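Local coordinates for TSC1 N-terminal domain (Chaetomium thermophilum, PDB 7A0M), which probably binds lysosomal phosphoinositides as the N-terminal part of TSC1, helping to bring the TSC complex to the lysosome for control of mTORC1, at residues 89-92 and 93-96; 221-224 and 225-228; 275-278 and 279-282; 309-313 and 314-318. One frame throughout, in Å; residues are numbered along the deposited sequence.

Contact 1. Residues 89-92 and 93-96; sequences PART and FQWW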
loop_
_atom_site.group_PDB
_atom_site.type_symbol
_atom_site.label_atom_id
_atom_site.label_comp_id
_atom_site.label_asym_id
_atom_site.label_seq_id
_atom_site.Cartn_x
_atom_site.Cartn_y
_atom_site.Cartn_z
ATOM N N PRO B 89 -29.613 -16.313 48.106
ATOM C CA PRO B 89 -28.491 -16.534 47.181
ATOM C C PRO B 89 -27.142 -16.512 47.866
ATOM O O PRO B 89 -26.168 -17.031 47.309
ATOM C CB PRO B 89 -28.628 -15.383 46.175
ATOM C CG PRO B 89 -30.058 -14.971 46.267
ATOM C CD PRO B 89 -30.443 -15.168 47.703
ATOM N N ALA B 90 -27.055 -15.940 49.068
ATOM C CA ALA B 90 -25.803 -15.979 49.805
ATOM C C ALA B 90 -25.524 -17.369 50.350
ATOM O O ALA B 90 -24.367 -17.686 50.638
ATOM C CB ALA B 90 -25.822 -14.960 50.943
ATOM N N ARG B 91 -26.558 -18.213 50.458
ATOM C CA ARG B 91 -26.379 -19.571 50.963
ATOM C C ARG B 91 -25.635 -20.435 49.958
ATOM O O ARG B 91 -24.807 -21.273 50.334
ATOM C CB ARG B 91 -27.745 -20.201 51.267
ATOM C CG ARG B 91 -28.531 -19.493 52.362
ATOM C CD ARG B 91 -27.721 -19.428 53.655
ATOM N NE ARG B 91 -28.410 -18.735 54.746
ATOM C CZ ARG B 91 -27.950 -18.633 55.995
ATOM N NH1 ARG B 91 -26.798 -19.185 56.354
ATOM N NH2 ARG B 91 -28.635 -17.953 56.901
ATOM N N THR B 92 -25.919 -20.236 48.674
ATOM C CA THR B 92 -25.243 -20.991 47.631
ATOM C C THR B 92 -23.781 -20.582 47.514
ATOM O O THR B 92 -22.902 -21.436 47.340
ATOM C CB THR B 92 -25.981 -20.797 46.309
ATOM O OG1 THR B 92 -27.340 -21.228 46.462
ATOM C CG2 THR B 92 -25.329 -21.603 45.214
ATOM N N PHE B 93 -23.502 -19.278 47.604
ATOM C CA PHE B 93 -22.120 -18.813 47.559
ATOM C C PHE B 93 -21.327 -19.323 48.755
ATOM O O PHE B 93 -20.166 -19.720 48.609
ATOM C CB PHE B 93 -22.078 -17.287 47.501
ATOM C CG PHE B 93 -20.688 -16.716 47.560
ATOM C CD1 PHE B 93 -19.881 -16.708 46.435
ATOM C CD2 PHE B 93 -20.187 -16.191 48.740
ATOM C CE1 PHE B 93 -18.602 -16.186 46.481
ATOM C CE2 PHE B 93 -18.906 -15.668 48.794
ATOM C CZ PHE B 93 -18.113 -15.666 47.662
ATOM N N GLN B 94 -21.935 -19.312 49.943
ATOM C CA GLN B 94 -21.256 -19.809 51.136
ATOM C C GLN B 94 -20.821 -21.258 50.970
ATOM O O GLN B 94 -19.743 -21.647 51.431
ATOM C CB GLN B 94 -22.179 -19.663 52.343
ATOM C CG GLN B 94 -22.371 -18.233 52.802
ATOM C CD GLN B 94 -23.498 -18.094 53.806
ATOM O OE1 GLN B 94 -23.904 -19.066 54.444
ATOM N NE2 GLN B 94 -24.028 -16.883 53.930
ATOM N N TRP B 95 -21.642 -22.071 50.306
ATOM C CA TRP B 95 -21.270 -23.463 50.089
ATOM C C TRP B 95 -20.228 -23.580 48.983
ATOM O O TRP B 95 -19.262 -24.338 49.114
ATOM C CB TRP B 95 -22.511 -24.290 49.764
ATOM C CG TRP B 95 -23.270 -24.703 50.986
ATOM C CD1 TRP B 95 -24.483 -24.231 51.395
ATOM C CD2 TRP B 95 -22.852 -25.646 51.980
ATOM N NE1 TRP B 95 -24.856 -24.836 52.570
ATOM C CE2 TRP B 95 -23.870 -25.708 52.952
ATOM C CE3 TRP B 95 -21.719 -26.450 52.139
ATOM C CZ2 TRP B 95 -23.790 -26.540 54.066
ATOM C CZ3 TRP B 95 -21.641 -27.276 53.245
ATOM C CH2 TRP B 95 -22.671 -27.315 54.193
ATOM N N TRP B 96 -20.420 -22.844 47.886
ATOM C CA TRP B 96 -19.417 -22.800 46.827
ATOM C C TRP B 96 -18.084 -22.292 47.365
ATOM O O TRP B 96 -17.025 -22.853 47.058
ATOM C CB TRP B 96 -19.935 -21.938 45.673
ATOM C CG TRP B 96 -19.068 -21.925 44.448
ATOM C CD1 TRP B 96 -19.258 -22.646 43.304
ATOM C CD2 TRP B 96 -17.929 -21.088 44.208
ATOM N NE1 TRP B 96 -18.279 -22.347 42.387
ATOM C CE2 TRP B 96 -17.455 -21.388 42.914
ATOM C CE3 TRP B 96 -17.255 -20.127 44.967
ATOM C CZ2 TRP B 96 -16.336 -20.763 42.366
ATOM C CZ3 TRP B 96 -16.144 -19.508 44.420
ATOM C CH2 TRP B 96 -15.697 -19.829 43.132
#
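Thr92 O takes Trp96 N at 2.9 Å and Ala90 O takes Gln94 N at 3.0 Å, both i to i+4 bonds of helix 89-105. Trp95 N meets Arg91 O less directly, with an N-H angle of 149°, and the bond from Phe93 N to Pro89 O is weak. Among the polar side chains, Gln94 leans back along the helix. Its CG is anti to the carbonyl carbon (chi1 -72°), which sets CG only 3.0 Å from Ala90 O and brings NE2 to 4.0 Å from Ala90 CB. Arg91 runs beside it in the same direction, NH1 3.5 Å from Gln94 OE1, with guanidinium and amide planes turned 72° apart. In this all-helical array Trp95 and Trp96 are buried against neighbouring helices, while Gln94 is exposed. Of the aromatic residues, Trp95 also touches its own helix, CD1 lying 3.2 Å from Arg91 O, and its indole meets Phe75. Phe93 packs edge-to-face with Trp144. Trp96 stacks on Phe117 and gives its NE1 hydrogen to Thr121 OG1.

Contact 2. Residues 221-224 and 225-228; sequences YLIL and QTPL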
loop_
_atom_site.group_PDB
_atom_site.type_symbol
_atom_site.label_atom_id
_atom_site.label_comp_id
_atom_site.label_asym_id
_atom_site.label_seq_id
_atom_site.Cartn_x
_atom_site.Cartn_y
_atom_site.Cartn_z
ATOM N N TYR B 221 -16.903 -3.981 25.030
ATOM C CA TYR B 221 -16.817 -2.526 25.091
ATOM C C TYR B 221 -16.938 -1.996 26.514
ATOM O O TYR B 221 -16.561 -0.847 26.770
ATOM C CB TYR B 221 -17.899 -1.899 24.209
ATOM C CG TYR B 221 -19.305 -2.343 24.553
ATOM C CD1 TYR B 221 -20.039 -1.695 25.540
ATOM C CD2 TYR B 221 -19.898 -3.407 23.889
ATOM C CE1 TYR B 221 -21.321 -2.098 25.857
ATOM C CE2 TYR B 221 -21.181 -3.817 24.198
ATOM C CZ TYR B 221 -21.888 -3.159 25.183
ATOM O OH TYR B 221 -23.165 -3.563 25.494
ATOM N N LEU B 222 -17.455 -2.804 27.444
ATOM C CA LEU B 222 -17.567 -2.384 28.835
ATOM C C LEU B 222 -16.213 -2.159 29.497
ATOM O O LEU B 222 -16.170 -1.633 30.614
ATOM C CB LEU B 222 -18.363 -3.420 29.633
ATOM C CG LEU B 222 -19.847 -3.565 29.290
ATOM C CD1 LEU B 222 -20.496 -4.637 30.152
ATOM C CD2 LEU B 222 -20.569 -2.236 29.452
ATOM N N ILE B 223 -15.113 -2.546 28.843
ATOM C CA ILE B 223 -13.784 -2.290 29.383
ATOM C C ILE B 223 -13.479 -0.800 29.452
ATOM O O ILE B 223 -12.585 -0.384 30.196
ATOM C CB ILE B 223 -12.720 -3.037 28.551
ATOM C CG1 ILE B 223 -11.401 -3.124 29.325
ATOM C CG2 ILE B 223 -12.509 -2.352 27.212
ATOM C CD1 ILE B 223 -10.305 -3.846 28.585
ATOM N N LEU B 224 -14.196 0.023 28.688
ATOM C CA LEU B 224 -13.976 1.461 28.771
ATOM C C LEU B 224 -14.624 2.056 30.013
ATOM O O LEU B 224 -14.142 3.068 30.537
ATOM C CB LEU B 224 -14.504 2.147 27.513
ATOM C CG LEU B 224 -13.797 1.732 26.224
ATOM C CD1 LEU B 224 -14.285 2.569 25.064
ATOM C CD2 LEU B 224 -12.290 1.857 26.381
ATOM N N GLN B 225 -15.706 1.443 30.496
ATOM C CA GLN B 225 -16.340 1.826 31.751
ATOM C C GLN B 225 -15.703 1.145 32.956
ATOM O O GLN B 225 -16.359 0.976 33.992
ATOM C CB GLN B 225 -17.840 1.534 31.686
ATOM C CG GLN B 225 -18.560 2.374 30.644
ATOM C CD GLN B 225 -20.010 1.986 30.464
ATOM O OE1 GLN B 225 -20.632 1.418 31.361
ATOM N NE2 GLN B 225 -20.560 2.292 29.295
ATOM N N THR B 226 -14.438 0.750 32.840
ATOM C CA THR B 226 -13.672 0.095 33.888
ATOM C C THR B 226 -12.233 0.577 33.770
ATOM O O THR B 226 -11.786 0.936 32.672
ATOM C CB THR B 226 -13.737 -1.441 33.786
ATOM O OG1 THR B 226 -13.496 -2.020 35.072
ATOM C CG2 THR B 226 -12.689 -1.983 32.829
ATOM N N PRO B 227 -11.494 0.635 34.883
ATOM C CA PRO B 227 -10.122 1.171 34.836
ATOM C C PRO B 227 -9.109 0.283 34.129
ATOM O O PRO B 227 -7.941 0.679 34.027
ATOM C CB PRO B 227 -9.761 1.330 36.321
ATOM C CG PRO B 227 -10.654 0.375 37.035
ATOM C CD PRO B 227 -11.934 0.366 36.263
ATOM N N LEU B 228 -9.500 -0.896 33.638
ATOM C CA LEU B 228 -8.521 -1.816 33.062
ATOM C C LEU B 228 -7.892 -1.253 31.792
ATOM O O LEU B 228 -6.680 -1.388 31.586
ATOM C CB LEU B 228 -9.167 -3.173 32.787
ATOM C CG LEU B 228 -8.223 -4.231 32.211
ATOM C CD1 LEU B 228 -7.018 -4.413 33.117
ATOM C CD2 LEU B 228 -8.946 -5.554 32.013
#
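Gln225 N and Thr226 N turn back to Leu222 O and Ile223 O in i to i+3 bonds that continue from the 3-10 segment around 221-223. The bond from Gln225 N to Leu222 O is 3.1 Å long but bent to 127°, and that from Thr226 N to Ile223 O is 3.4 Å; both are weak. Thr226 has an extended conformation, and its O lies just 2.9 Å from Ile223 O, a close approach of two acceptors. Residues 221-228 form the last part of the connection from helix 199-214 into helix 228-238, Pro227 leading directly into the second. On the inner side Ile223 carries the packing. With CG1 anti to the backbone N (chi1 -163°), the branch reaches forward: CG1 lies 3.9 Å from Thr226 CG2, and CD1 ends 4.1 Å from Leu228 CD2, the chains crossing at a slant. Thr226 CG2 is pressed to 3.1 Å from the carbonyl oxygen of Ile223. An alanine in place of Ile223 would remove this branch and is likely to open a gap beside Leu228 and Thr226. The same isoleucine also packs on Met189 and Ile232, tying the turn to helices 185-196 and 228-238. On the outer side Leu222 CD2 lies 4.1 Å from Gln225 OE1, while Gln225 O accepts a hydrogen bond from Lys186 NZ.

Contact 3. Residues 275-278 and 279-282; sequences ARLL and FWDR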
loop_
_atom_site.group_PDB
_atom_site.type_symbol
_atom_site.label_atom_id
_atom_site.label_comp_id
_atom_site.label_asym_id
_atom_site.label_seq_id
_atom_site.Cartn_x
_atom_site.Cartn_y
_atom_site.Cartn_z
ATOM N N ALA B 275 4.990 5.282 18.897
ATOM C CA ALA B 275 6.292 5.927 18.753
ATOM C C ALA B 275 7.284 5.412 19.788
ATOM O O ALA B 275 8.471 5.243 19.485
ATOM C CB ALA B 275 6.140 7.442 18.856
ATOM N N ARG B 276 6.821 5.162 21.016
ATOM C CA ARG B 276 7.711 4.634 22.046
ATOM C C ARG B 276 8.205 3.242 21.679
ATOM O O ARG B 276 9.402 2.947 21.776
ATOM C CB ARG B 276 7.003 4.599 23.401
ATOM C CG ARG B 276 7.919 4.146 24.527
ATOM C CD ARG B 276 7.156 3.521 25.681
ATOM N NE ARG B 276 8.047 3.212 26.798
ATOM C CZ ARG B 276 7.783 2.317 27.742
ATOM N NH1 ARG B 276 6.653 1.623 27.708
ATOM N NH2 ARG B 276 8.656 2.105 28.717
ATOM N N LEU B 277 7.290 2.365 21.260
ATOM C CA LEU B 277 7.677 1.005 20.906
ATOM C C LEU B 277 8.506 0.973 19.629
ATOM O O LEU B 277 9.312 0.055 19.438
ATOM C CB LEU B 277 6.433 0.129 20.758
ATOM C CG LEU B 277 5.470 0.146 21.949
ATOM C CD1 LEU B 277 4.383 -0.910 21.795
ATOM C CD2 LEU B 277 6.223 -0.031 23.259
ATOM N N LEU B 278 8.320 1.958 18.747
ATOM C CA LEU B 278 9.127 2.034 17.534
ATOM C C LEU B 278 10.604 2.241 17.852
ATOM O O LEU B 278 11.470 1.803 17.087
ATOM C CB LEU B 278 8.605 3.153 16.631
ATOM C CG LEU B 278 9.116 3.186 15.191
ATOM C CD1 LEU B 278 8.700 1.922 14.450
ATOM C CD2 LEU B 278 8.597 4.423 14.473
ATOM N N PHE B 279 10.913 2.898 18.970
ATOM C CA PHE B 279 12.284 3.139 19.408
ATOM C C PHE B 279 12.626 2.314 20.644
ATOM O O PHE B 279 13.315 2.784 21.551
ATOM C CB PHE B 279 12.526 4.620 19.693
ATOM C CG PHE B 279 12.675 5.463 18.463
ATOM C CD1 PHE B 279 11.625 5.626 17.576
ATOM C CD2 PHE B 279 13.880 6.088 18.189
ATOM C CE1 PHE B 279 11.775 6.401 16.445
ATOM C CE2 PHE B 279 14.033 6.863 17.061
ATOM C CZ PHE B 279 12.978 7.019 16.188
ATOM N N TRP B 280 12.134 1.075 20.696
ATOM C CA TRP B 280 12.345 0.242 21.875
ATOM C C TRP B 280 13.821 -0.060 22.107
ATOM O O TRP B 280 14.233 -0.283 23.251
ATOM C CB TRP B 280 11.556 -1.060 21.740
ATOM C CG TRP B 280 11.517 -1.859 23.000
ATOM C CD1 TRP B 280 12.177 -3.026 23.252
ATOM C CD2 TRP B 280 10.785 -1.545 24.189
ATOM N NE1 TRP B 280 11.897 -3.461 24.524
ATOM C CE2 TRP B 280 11.045 -2.569 25.121
ATOM C CE3 TRP B 280 9.933 -0.499 24.558
ATOM C CZ2 TRP B 280 10.483 -2.579 26.395
ATOM C CZ3 TRP B 280 9.377 -0.510 25.824
ATOM C CH2 TRP B 280 9.654 -1.543 26.727
ATOM N N ASP B 281 14.632 -0.064 21.049
ATOM C CA ASP B 281 16.053 -0.356 21.191
ATOM C C ASP B 281 16.870 0.834 21.679
ATOM O O ASP B 281 18.069 0.676 21.933
ATOM C CB ASP B 281 16.624 -0.867 19.864
ATOM C CG ASP B 281 16.322 0.055 18.698
ATOM O OD1 ASP B 281 15.855 1.190 18.927
ATOM O OD2 ASP B 281 16.554 -0.361 17.544
ATOM N N ARG B 282 16.265 2.009 21.816
ATOM C CA ARG B 282 16.989 3.188 22.279
ATOM C C ARG B 282 16.736 3.439 23.762
ATOM O O ARG B 282 16.844 2.527 24.582
ATOM C CB ARG B 282 16.594 4.420 21.463
ATOM C CG ARG B 282 17.372 5.676 21.829
ATOM C CD ARG B 282 16.907 6.880 21.025
ATOM N NE ARG B 282 17.115 6.702 19.590
ATOM C CZ ARG B 282 18.245 6.996 18.957
ATOM N NH1 ARG B 282 19.279 7.481 19.632
ATOM N NH2 ARG B 282 18.345 6.802 17.649
#
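Trp280 drives the edge of its indole into the flat face of the Arg276 guanidinium: CZ3 sits over the centre of the group, 3.8 Å from CZ, and the two planes stand 78° apart. The guanidinium thus offers its face, the indole its rim. Both side chains run the same way, Arg276 almost fully extended with CG anti to the backbone N (chi1 -176°). Leu277 lies alongside the indole, pointing the same way, its CD2 4.0 Å from Trp280 CE3. Phe279 CD1 comes back to 3.5 Å from Leu278 C and 4.0 Å from Leu278 CB. The backbone changes its pattern here, where the chain leaves helix 267-278: Phe279 N bonds to Arg276 O at 3.2 Å and Trp280 N to Leu277 O at 3.3 Å, i to i+3 pairs with the donor above the carbonyl plane, and the bond of Phe279 N to Ala275 O is weak. A type I beta turn from Phe279 to Arg282 then carries the chain away. Arg276 is held by Leu236 O and Asp239 O, around the end of helix 228-238, and Trp280 NE1 by Thr242 OG1 at the start of helix 242-255. Phe279 makes a cation-pi contact with Arg368 of helix 357-373, which also forms a salt bridge with Asp281, while Leu277 and Leu278 pack on Leu323 of helix 323-333.

Contact 4. Residues 309-313 and 314-318; sequences VLLDP and DYDGH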
loop_
_atom_site.group_PDB
_atom_site.type_symbol
_atom_site.label_atom_id
_atom_site.label_comp_id
_atom_site.label_asym_id
_atom_site.label_seq_id
_atom_site.Cartn_x
_atom_site.Cartn_y
_atom_site.Cartn_z
ATOM N N VAL B 309 7.152 -2.759 35.797
ATOM C CA VAL B 309 7.924 -3.977 35.602
ATOM C C VAL B 309 9.206 -3.586 34.880
ATOM O O VAL B 309 9.165 -3.041 33.771
ATOM C CB VAL B 309 7.133 -5.025 34.803
ATOM C CG1 VAL B 309 7.975 -6.276 34.594
ATOM C CG2 VAL B 309 5.831 -5.360 35.510
ATOM N N LEU B 310 10.345 -3.861 35.505
ATOM C CA LEU B 310 11.624 -3.453 34.951
ATOM C C LEU B 310 12.059 -4.421 33.857
ATOM O O LEU B 310 11.463 -5.483 33.650
ATOM C CB LEU B 310 12.679 -3.362 36.051
ATOM C CG LEU B 310 12.273 -2.537 37.276
ATOM C CD1 LEU B 310 13.373 -2.547 38.325
ATOM C CD2 LEU B 310 11.907 -1.112 36.879
ATOM N N LEU B 311 13.115 -4.042 33.142
ATOM C CA LEU B 311 13.646 -4.899 32.094
ATOM C C LEU B 311 14.212 -6.169 32.711
ATOM O O LEU B 311 14.995 -6.115 33.665
ATOM C CB LEU B 311 14.727 -4.164 31.302
ATOM C CG LEU B 311 15.326 -4.901 30.101
ATOM C CD1 LEU B 311 14.430 -4.773 28.878
ATOM C CD2 LEU B 311 16.727 -4.390 29.798
ATOM N N ASP B 312 13.806 -7.315 32.170
ATOM C CA ASP B 312 14.314 -8.606 32.612
ATOM C C ASP B 312 15.475 -9.011 31.712
ATOM O O ASP B 312 15.259 -9.461 30.580
ATOM C CB ASP B 312 13.209 -9.664 32.588
ATOM C CG ASP B 312 13.642 -10.978 33.215
ATOM O OD1 ASP B 312 14.754 -11.039 33.779
ATOM O OD2 ASP B 312 12.863 -11.952 33.144
ATOM N N PRO B 313 16.719 -8.868 32.182
ATOM C CA PRO B 313 17.874 -9.140 31.313
ATOM C C PRO B 313 17.979 -10.586 30.856
ATOM O O PRO B 313 18.777 -10.861 29.949
ATOM C CB PRO B 313 19.074 -8.753 32.190
ATOM C CG PRO B 313 18.510 -7.905 33.282
ATOM C CD PRO B 313 17.132 -8.431 33.524
ATOM N N ASP B 314 17.224 -11.515 31.444
ATOM C CA ASP B 314 17.367 -12.925 31.074
ATOM C C ASP B 314 16.659 -13.235 29.757
ATOM O O ASP B 314 17.192 -13.987 28.936
ATOM C CB ASP B 314 16.841 -13.821 32.197
ATOM C CG ASP B 314 17.658 -13.709 33.456
ATOM O OD1 ASP B 314 17.496 -12.693 34.162
ATOM O OD2 ASP B 314 18.446 -14.636 33.750
ATOM N N TYR B 315 15.457 -12.674 29.532
ATOM C CA TYR B 315 14.683 -12.989 28.327
ATOM C C TYR B 315 14.264 -11.801 27.492
ATOM O O TYR B 315 13.899 -12.013 26.332
ATOM C CB TYR B 315 13.415 -13.810 28.623
ATOM C CG TYR B 315 13.624 -15.242 29.079
ATOM C CD1 TYR B 315 14.831 -15.890 28.863
ATOM C CD2 TYR B 315 12.572 -15.980 29.625
ATOM C CE1 TYR B 315 15.021 -17.195 29.252
ATOM C CE2 TYR B 315 12.747 -17.287 30.007
ATOM C CZ TYR B 315 13.971 -17.890 29.819
ATOM O OH TYR B 315 14.152 -19.198 30.194
ATOM N N ASP B 316 14.290 -10.576 28.008
ATOM C CA ASP B 316 13.717 -9.464 27.258
ATOM C C ASP B 316 14.605 -9.074 26.081
ATOM O O ASP B 316 15.802 -8.822 26.248
ATOM C CB ASP B 316 13.492 -8.256 28.172
ATOM C CG ASP B 316 12.276 -8.409 29.053
ATOM O OD1 ASP B 316 11.361 -9.174 28.685
ATOM O OD2 ASP B 316 12.246 -7.780 30.131
ATOM N N GLY B 317 14.006 -9.023 24.892
ATOM C CA GLY B 317 14.701 -8.625 23.690
ATOM C C GLY B 317 14.743 -7.117 23.494
ATOM O O GLY B 317 14.364 -6.330 24.364
ATOM N N HIS B 318 15.218 -6.719 22.315
ATOM C CA HIS B 318 15.410 -5.317 21.959
ATOM C C HIS B 318 14.310 -4.762 21.063
ATOM O O HIS B 318 14.363 -3.581 20.705
ATOM C CB HIS B 318 16.774 -5.137 21.285
ATOM C CG HIS B 318 17.928 -5.536 22.151
ATOM N ND1 HIS B 318 18.096 -5.049 23.430
ATOM C CD2 HIS B 318 18.960 -6.385 21.934
ATOM C CE1 HIS B 318 19.186 -5.572 23.960
ATOM N NE2 HIS B 318 19.730 -6.387 23.073
#
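The carboxylate of Asp316 accepts the backbone Asp312 N at its OD2, 2.6 Å away, on the anti side and 30° out of the carboxylate plane. Two further carboxylates, those of Asp312 and Asp314, meet at a slant with planes 52° apart, and Asp312 OD1 lies 3.2 Å from Asp314 OD1. Two like charges this close would probably raise the pKa of one of them. Asp312 OD1 also takes Asp314 N in a weak bond of 3.4 Å, in the manner of a loose Asx turn. The chain doubles back in an alpha turn, with Asp316 N giving a hydrogen bond of 3.0 Å to Asp312 O, the donor nearly in line with the carbonyl. Asp312 and Asp316 are thereby joined twice, through both the N-H and C=O of Asp312. With its CG anti to the carbonyl carbon (chi1 -77°), Asp316 can put OD2 at the first of these groups while its own N serves the second. Leu311 slides past Asp316 in the opposite direction, its CD1 3.7 Å from Asp316 CB. With an alanine for Asp316, the N-H of Asp312 would probably be left without its acceptor and the turn freer to shift. Asp316 further accepts from Ser241 OG at OD2 and from Phe243 N at OD1, so its negative charge sits at the start of helix 242-255, whose dipole would probably stabilise it. At the start of 309-313, Val309 pairs through its backbone with Glu240 and rests on Arg199 and Arg202 of helix 199-214.

Contact 1 stands apart, about 50 Å between centres from contact 3, on the far side of the chain's centre. It is partly buried, its aromatic residues inserted between helices of the N-terminal half. Contacts 2 and 3 are partly buried too, but where contact 2 links consecutive helices mainly through aliphatic packing, contact 3 sets an arginine against a tryptophan where the chain leaves helix 267-278. Contact 4 is a surface loop, and its chemistry is that of acidic side chains and backbone bonds. Contacts 3 and 4 touch, Trp280 CD1 lying 3.4 Å from His318 O, and both engage Thr242 at the start of helix 242-255.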